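Side-chain contacts in tailspike protein (Siphovirus 9NA, PDB 3RIQ), which probably binds the lipopolysaccharide of Salmonella as the phage's receptor and cleaves its O-antigen as an endorhamnosidase: residues Gly101-Asn106 / Thr317-Gly322; Asn125-Asp130 / Val243-Val248; Cys461-Ala464 / Glu469-Ile472. All blocks are in the same frame, centred on the assembly; numbering follows the deposited sequence. Where two conformers were deposited one is given.

Contact 1: residues Gly101-Asn106 / Thr317-Gly322; sequences GNWVTN and TRDCMG
Asp319 OD2 is gripped by Gln274 and by a water that it shares with Trp103 N and Asn102 ND2, which ties the carboxylate to the backbone entering the tryptophan. The water donates to Asp319 OD2 at 2.8 Å and accepts from both nitrogens. OD1 of the same carboxylate is held by His343 and Lys366. The backbone carbonyl of Asp319 takes the one direct hydrogen bond between the two segments, from Trp103 NE1 to Asp319 O at 2.8 Å, moderately bent with an N-H...O angle of 155°. The oxygen lies almost in the indole plane, at the ring edge. The carboxylate slides past the same edge with its plane 78° from that of the ring, Asp319 OD2 standing 3.4 Å from Trp103 CD1.

Asp319 and Met321 belong to the turn that follows strand 311-318 of the right-handed beta-helix, whereas Trp103 sits in a long excursion preceding helix 107-112. Met321 CE lies over one face of the Trp103 indole, 3.7 Å from the centroid of the five-membered ring, as a CH-pi contact; SD stands farther above that face in a Met-aromatic arrangement. Bends at chi2 (55°) and chi3 fold the methionine back over the ring, while Met321 CB reaches Trp103 CZ2 at 3.8 Å. Thr105 CG2 touches the same methyl, Met321 CE, at 3.9 Å. Another water links Gly101 O to Arg318 NH2, and Arg318 also pairs with Glu341.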
# COMPACT_ATOMS: atom_id res chain seq x y z
N GLY A 101 -21.61 17.63 8.19
CA GLY A 101 -20.66 16.65 8.70
C GLY A 101 -19.31 17.24 9.11
O GLY A 101 -18.30 16.48 9.22
N ASN A 102 -19.27 18.55 9.35
CA ASN A 102 -18.04 19.21 9.83
C ASN A 102 -18.04 19.43 11.35
O ASN A 102 -19.11 19.53 11.97
CB ASN A 102 -17.84 20.58 9.15
CG ASN A 102 -17.46 20.45 7.69
OD1 ASN A 102 -18.01 21.15 6.82
ND2 ASN A 102 -16.51 19.57 7.40
N TRP A 103 -16.85 19.52 11.94
CA TRP A 103 -16.73 19.76 13.38
C TRP A 103 -17.45 21.03 13.80
O TRP A 103 -17.34 22.08 13.12
CB TRP A 103 -15.27 19.88 13.81
CG TRP A 103 -14.50 18.60 13.76
CD1 TRP A 103 -13.61 18.20 12.78
CD2 TRP A 103 -14.53 17.54 14.72
NE1 TRP A 103 -13.08 16.96 13.09
CE2 TRP A 103 -13.63 16.52 14.27
CE3 TRP A 103 -15.23 17.33 15.92
CZ2 TRP A 103 -13.42 15.32 14.98
CZ3 TRP A 103 -15.01 16.15 16.63
CH2 TRP A 103 -14.10 15.16 16.16
N VAL A 104 -18.13 20.93 14.94
CA VAL A 104 -18.66 22.07 15.69
C VAL A 104 -17.80 22.20 16.94
O VAL A 104 -17.66 21.25 17.71
CB VAL A 104 -20.14 21.85 16.10
CG1 VAL A 104 -20.62 23.00 17.04
CG2 VAL A 104 -21.03 21.73 14.85
N THR A 105 -17.19 23.37 17.15
CA THR A 105 -16.29 23.52 18.29
C THR A 105 -16.67 24.63 19.28
O THR A 105 -16.16 24.64 20.40
CB THR A 105 -14.83 23.77 17.83
OG1 THR A 105 -14.77 25.00 17.11
CG2 THR A 105 -14.29 22.63 16.96
N ASN A 106 -17.55 25.55 18.87
CA ASN A 106 -18.09 26.55 19.78
C ASN A 106 -18.70 25.83 20.99
O ASN A 106 -19.65 25.06 20.82
CB ASN A 106 -19.12 27.41 19.03
CG ASN A 106 -19.77 28.48 19.91
OD1 ASN A 106 -19.89 28.32 21.12
ND2 ASN A 106 -20.19 29.58 19.28
N THR A 317 -6.23 8.19 8.00
CA THR A 317 -7.11 8.91 8.94
C THR A 317 -7.52 10.22 8.34
O THR A 317 -6.78 10.81 7.56
CB THR A 317 -6.46 9.11 10.35
OG1 THR A 317 -5.58 10.25 10.34
CG2 THR A 317 -5.69 7.84 10.79
N ARG A 318 -8.73 10.68 8.68
CA ARG A 318 -9.25 11.91 8.06
C ARG A 318 -9.97 12.78 9.07
O ARG A 318 -10.92 12.32 9.74
CB ARG A 318 -10.21 11.58 6.89
CG ARG A 318 -10.62 12.82 6.08
CD ARG A 318 -11.85 12.58 5.13
NE ARG A 318 -13.13 12.52 5.88
CZ ARG A 318 -13.82 13.60 6.26
NH1 ARG A 318 -13.34 14.81 6.01
NH2 ARG A 318 -14.97 13.46 6.94
N ASP A 319 -9.54 14.04 9.15
CA ASP A 319 -10.21 15.09 9.95
C ASP A 319 -10.35 14.70 11.44
O ASP A 319 -11.37 14.98 12.09
CB ASP A 319 -11.58 15.43 9.30
CG ASP A 319 -12.16 16.78 9.72
OD1 ASP A 319 -11.40 17.68 10.18
OD2 ASP A 319 -13.40 16.94 9.58
N CYS A 320 -9.30 14.07 11.98
CA CYS A 320 -9.24 13.75 13.39
C CYS A 320 -8.86 15.00 14.18
O CYS A 320 -8.02 15.78 13.74
CB CYS A 320 -8.23 12.64 13.60
SG CYS A 320 -8.79 11.06 12.80
N MET A 321 -9.52 15.20 15.33
CA MET A 321 -9.32 16.41 16.10
C MET A 321 -7.97 16.47 16.81
O MET A 321 -7.45 17.58 17.09
CB MET A 321 -10.49 16.59 17.07
CG MET A 321 -10.49 17.88 17.90
SD MET A 321 -10.40 19.44 16.97
CE MET A 321 -12.06 19.56 16.28
N GLY A 322 -7.39 15.30 17.07
CA GLY A 322 -6.07 15.18 17.68
C GLY A 322 -4.99 15.04 16.61
O GLY A 322 -5.02 15.70 15.54
O HOH W 1 -16.88 15.84 6.71
O HOH W 2 -14.74 19.37 9.82

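Contact 2: residues Asn125-Asp130 / Val243-Val248; sequences NVNDHD and VGESGV
Asn127 and Glu245 make the direct side-chain meeting here, ND2 of Asn127 lying 2.7 Å from OE2 of Glu245. Glu245 was modelled in two conformers, and this approach is described for one of them, so it is less certain than the rest. The two side chains cross at about a right angle, their amide and carboxylate planes 81° apart. A water 3.1 Å from Asn127 ND2 accepts from that nitrogen and bridges it to Glu245 OE1, weakly at the glutamate end. In this conformer Glu245 spans the gap with its chain extended beyond CG, chi2 being -170°. Lys249 lies at long range from OE1, a weak ion pair that may temper the charge of the carboxylate. A second water, 2.8 Å from Gly244 O, donates to that carbonyl and to OD1 of Asp128, adding a bridge from backbone to side chain.

Behind this first shell, the segment 125-130 is shaped by its own polar atoms. Asn125 OD1 accepts from Asn127 N at 3.0 Å, the N-H coming from above the amide plane, and Asp128 OD2 receives Asn125 N at 2.9 Å on its anti side. Arg96 and Tyr122 hold OD1 of Asp128, and Tyr277 bonds to the carbonyl of Asn127. The outcome is an Asx turn at Asn125 within a type I beta turn from Asn125 to Asp128, set at the surface against a beta-helix loop between strands 238-241 and 249-250.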
# COMPACT_ATOMS: atom_id res chain seq x y z
N ASN A 125 -18.20 13.03 28.92
CA ASN A 125 -17.29 12.52 29.95
C ASN A 125 -16.12 13.46 30.19
O ASN A 125 -16.06 14.54 29.58
CB ASN A 125 -16.76 11.14 29.57
CG ASN A 125 -15.84 11.19 28.37
OD1 ASN A 125 -14.61 11.26 28.51
ND2 ASN A 125 -16.43 11.21 27.20
N VAL A 126 -15.17 13.05 31.05
CA VAL A 126 -14.09 13.93 31.51
C VAL A 126 -13.14 14.42 30.43
O VAL A 126 -12.55 15.50 30.57
CB VAL A 126 -13.23 13.29 32.67
CG1 VAL A 126 -14.09 13.01 33.87
CG2 VAL A 126 -12.49 12.03 32.20
N ASN A 127 -12.97 13.63 29.37
CA ASN A 127 -12.11 14.03 28.27
C ASN A 127 -12.74 15.15 27.42
O ASN A 127 -12.09 15.67 26.49
CB ASN A 127 -11.78 12.79 27.41
CG ASN A 127 -10.88 11.79 28.13
OD1 ASN A 127 -10.08 12.15 29.01
ND2 ASN A 127 -10.98 10.52 27.72
N ASP A 128 -14.00 15.47 27.72
CA ASP A 128 -14.73 16.54 27.00
C ASP A 128 -14.55 17.86 27.74
O ASP A 128 -15.48 18.42 28.33
CB ASP A 128 -16.22 16.22 26.83
CG ASP A 128 -16.46 14.98 25.98
OD1 ASP A 128 -15.85 14.85 24.89
OD2 ASP A 128 -17.23 14.11 26.42
N HIS A 129 -13.31 18.35 27.65
CA HIS A 129 -12.86 19.49 28.45
C HIS A 129 -13.69 20.75 28.20
O HIS A 129 -13.84 21.56 29.10
CB HIS A 129 -11.37 19.74 28.21
CG HIS A 129 -10.50 18.56 28.51
ND1 HIS A 129 -10.52 17.89 29.71
CD2 HIS A 129 -9.56 17.93 27.75
CE1 HIS A 129 -9.66 16.89 29.68
NE2 HIS A 129 -9.06 16.89 28.50
N ASP A 130 -14.22 20.88 26.98
CA ASP A 130 -15.01 22.06 26.60
C ASP A 130 -16.40 22.18 27.28
O ASP A 130 -16.89 23.30 27.47
CB ASP A 130 -15.15 22.17 25.06
CG ASP A 130 -15.87 20.98 24.42
OD1 ASP A 130 -16.00 19.93 25.08
OD2 ASP A 130 -16.30 21.08 23.25
N VAL A 243 -15.29 8.01 17.05
CA VAL A 243 -15.14 7.65 18.47
C VAL A 243 -14.74 8.88 19.30
O VAL A 243 -14.16 9.86 18.80
CB VAL A 243 -14.18 6.44 18.70
CG1 VAL A 243 -14.64 5.28 17.85
CG2 VAL A 243 -12.73 6.80 18.43
N GLY A 244 -15.06 8.83 20.60
CA GLY A 244 -14.78 9.97 21.49
C GLY A 244 -13.30 10.08 21.92
O GLY A 244 -12.88 11.17 22.39
N GLU A 245 -12.53 9.01 21.75
CA GLU A 245 -11.10 9.07 22.05
C GLU A 245 -10.31 8.82 20.76
O GLU A 245 -10.42 9.61 19.81
CB GLU A 245 -10.73 8.15 23.24
CG GLU A 245 -11.31 8.72 24.54
CD GLU A 245 -10.81 8.05 25.81
OE1 GLU A 245 -9.65 7.59 25.84
OE2 GLU A 245 -11.59 8.01 26.80
N SER A 246 -9.53 7.74 20.71
CA SER A 246 -8.65 7.52 19.56
C SER A 246 -9.10 6.35 18.68
O SER A 246 -9.80 5.44 19.14
CB SER A 246 -7.21 7.35 20.02
OG SER A 246 -6.70 8.55 20.57
N GLY A 247 -8.71 6.36 17.41
CA GLY A 247 -9.28 5.41 16.44
C GLY A 247 -9.14 3.98 16.95
O GLY A 247 -10.12 3.22 16.97
N VAL A 248 -7.91 3.63 17.35
CA VAL A 248 -7.65 2.47 18.20
C VAL A 248 -6.59 2.95 19.21
O VAL A 248 -5.89 3.95 18.98
CB VAL A 248 -7.10 1.23 17.43
CG1 VAL A 248 -8.12 0.73 16.39
CG2 VAL A 248 -5.71 1.52 16.79
O HOH W 3 -9.36 8.02 28.66
O HOH W 4 -14.01 12.67 24.49

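Contact 3: residues Cys461-Ala464 / Glu469-Ile472; sequences CQVA and EASI
Gln462 and Val463 face Ala470 in a classic beta bulge, where strand 455-461 gives way to the short connection leading back into strand 470-479 of the antiparallel sheet. The tight part is the backbone. Both Gln462 N and Val463 N donate to Ala470 O, from the same face of its carbonyl plane; the first bond is 2.7 Å long, the second, from Val463 N to Ala470 O, 3.1 Å but straighter, at 170° against 144°. In return Ala470 N reaches Val463 O at 3.0 Å. Because two residues share one partner, the register slips by one between the Cys461-Ser471 and Val463-Ala470 pairs.

Packing on the two faces differs. Beside Cys461, Ser471 is buried against the second subunit, its OG bonded to Ser454 and Ile478 of that chain, and Glu469 turns its carboxylate to backbone N-H groups of Ile451 and Asn452 there. On the face of Val463 and Ala470, the exposed valine rests its CB against the methyl of the alanine, Val463 CB to Ala470 CB being 3.8 Å. Gln462 is exposed too: bent at chi2 (-66°), it carries its amide to Asp460 while its aliphatic part crosses the buried Ile472. The touch between these last two side chains is slight, Gln462 CG lying 4.0 Å from Ile472 CD1.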
# COMPACT_ATOMS: atom_id res chain seq x y z
N CYS A 461 13.38 33.28 -17.69
CA CYS A 461 12.81 33.41 -19.04
C CYS A 461 12.31 34.82 -19.27
O CYS A 461 11.44 35.30 -18.55
CB CYS A 461 11.66 32.42 -19.23
SG CYS A 461 10.89 32.57 -20.89
N GLN A 462 12.92 35.48 -20.25
CA GLN A 462 12.60 36.86 -20.61
C GLN A 462 11.59 36.97 -21.74
O GLN A 462 10.84 37.97 -21.80
CB GLN A 462 13.89 37.62 -20.97
CG GLN A 462 14.78 37.84 -19.79
CD GLN A 462 14.15 38.77 -18.78
OE1 GLN A 462 13.94 39.95 -19.05
NE2 GLN A 462 13.81 38.24 -17.61
N VAL A 463 11.60 36.00 -22.65
CA VAL A 463 10.56 35.92 -23.72
C VAL A 463 10.02 34.48 -23.71
O VAL A 463 10.78 33.54 -23.95
CB VAL A 463 11.10 36.33 -25.12
CG1 VAL A 463 10.04 36.10 -26.21
CG2 VAL A 463 11.58 37.83 -25.14
N ALA A 464 8.73 34.34 -23.42
CA ALA A 464 8.08 33.03 -23.32
C ALA A 464 7.21 32.88 -24.55
O ALA A 464 5.99 33.07 -24.48
CB ALA A 464 7.20 32.95 -22.05
N GLU A 469 12.03 31.46 -27.55
CA GLU A 469 12.32 31.77 -26.17
C GLU A 469 13.61 32.58 -26.01
O GLU A 469 14.57 32.45 -26.82
CB GLU A 469 12.46 30.47 -25.39
CG GLU A 469 11.22 29.56 -25.42
CD GLU A 469 11.17 28.55 -26.58
OE1 GLU A 469 12.03 28.58 -27.53
OE2 GLU A 469 10.25 27.72 -26.54
N ALA A 470 13.63 33.45 -25.00
CA ALA A 470 14.84 34.17 -24.60
C ALA A 470 14.98 34.06 -23.09
O ALA A 470 13.99 34.13 -22.34
CB ALA A 470 14.80 35.63 -25.01
N SER A 471 16.23 33.90 -22.64
CA SER A 471 16.52 33.75 -21.22
C SER A 471 17.85 34.37 -20.80
O SER A 471 18.75 34.63 -21.63
CB SER A 471 16.53 32.26 -20.82
OG SER A 471 17.72 31.63 -21.29
N ILE A 472 17.97 34.56 -19.48
CA ILE A 472 19.24 34.89 -18.84
C ILE A 472 19.56 33.76 -17.86
O ILE A 472 18.66 33.26 -17.17
CB ILE A 472 19.14 36.24 -18.08
CG1 ILE A 472 18.70 37.36 -19.02
CG2 ILE A 472 20.49 36.59 -17.48
CD1 ILE A 472 18.34 38.66 -18.26

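How the contacts relate
Contacts 1 and 2 are neighbours, their centres 12 Å apart and their nearest atoms about 5 Å apart. Along the chain both segments of contact 2 fall between those of contact 1. Together they pin the 101-130 excursion, which carries helix 107-112, to the side of the right-handed beta-helix, through the turn after strand 311-318 and the loop between strands 238-241 and 249-250. Contact 3 comes later in sequence and lies far along the elongated subunit, its centre 47 Å from contact 1 and 58 Å from contact 2, where the antiparallel sheet meets the second subunit. Contact 1 also touches that subunit, whereas no other chain touches the segments of contact 2.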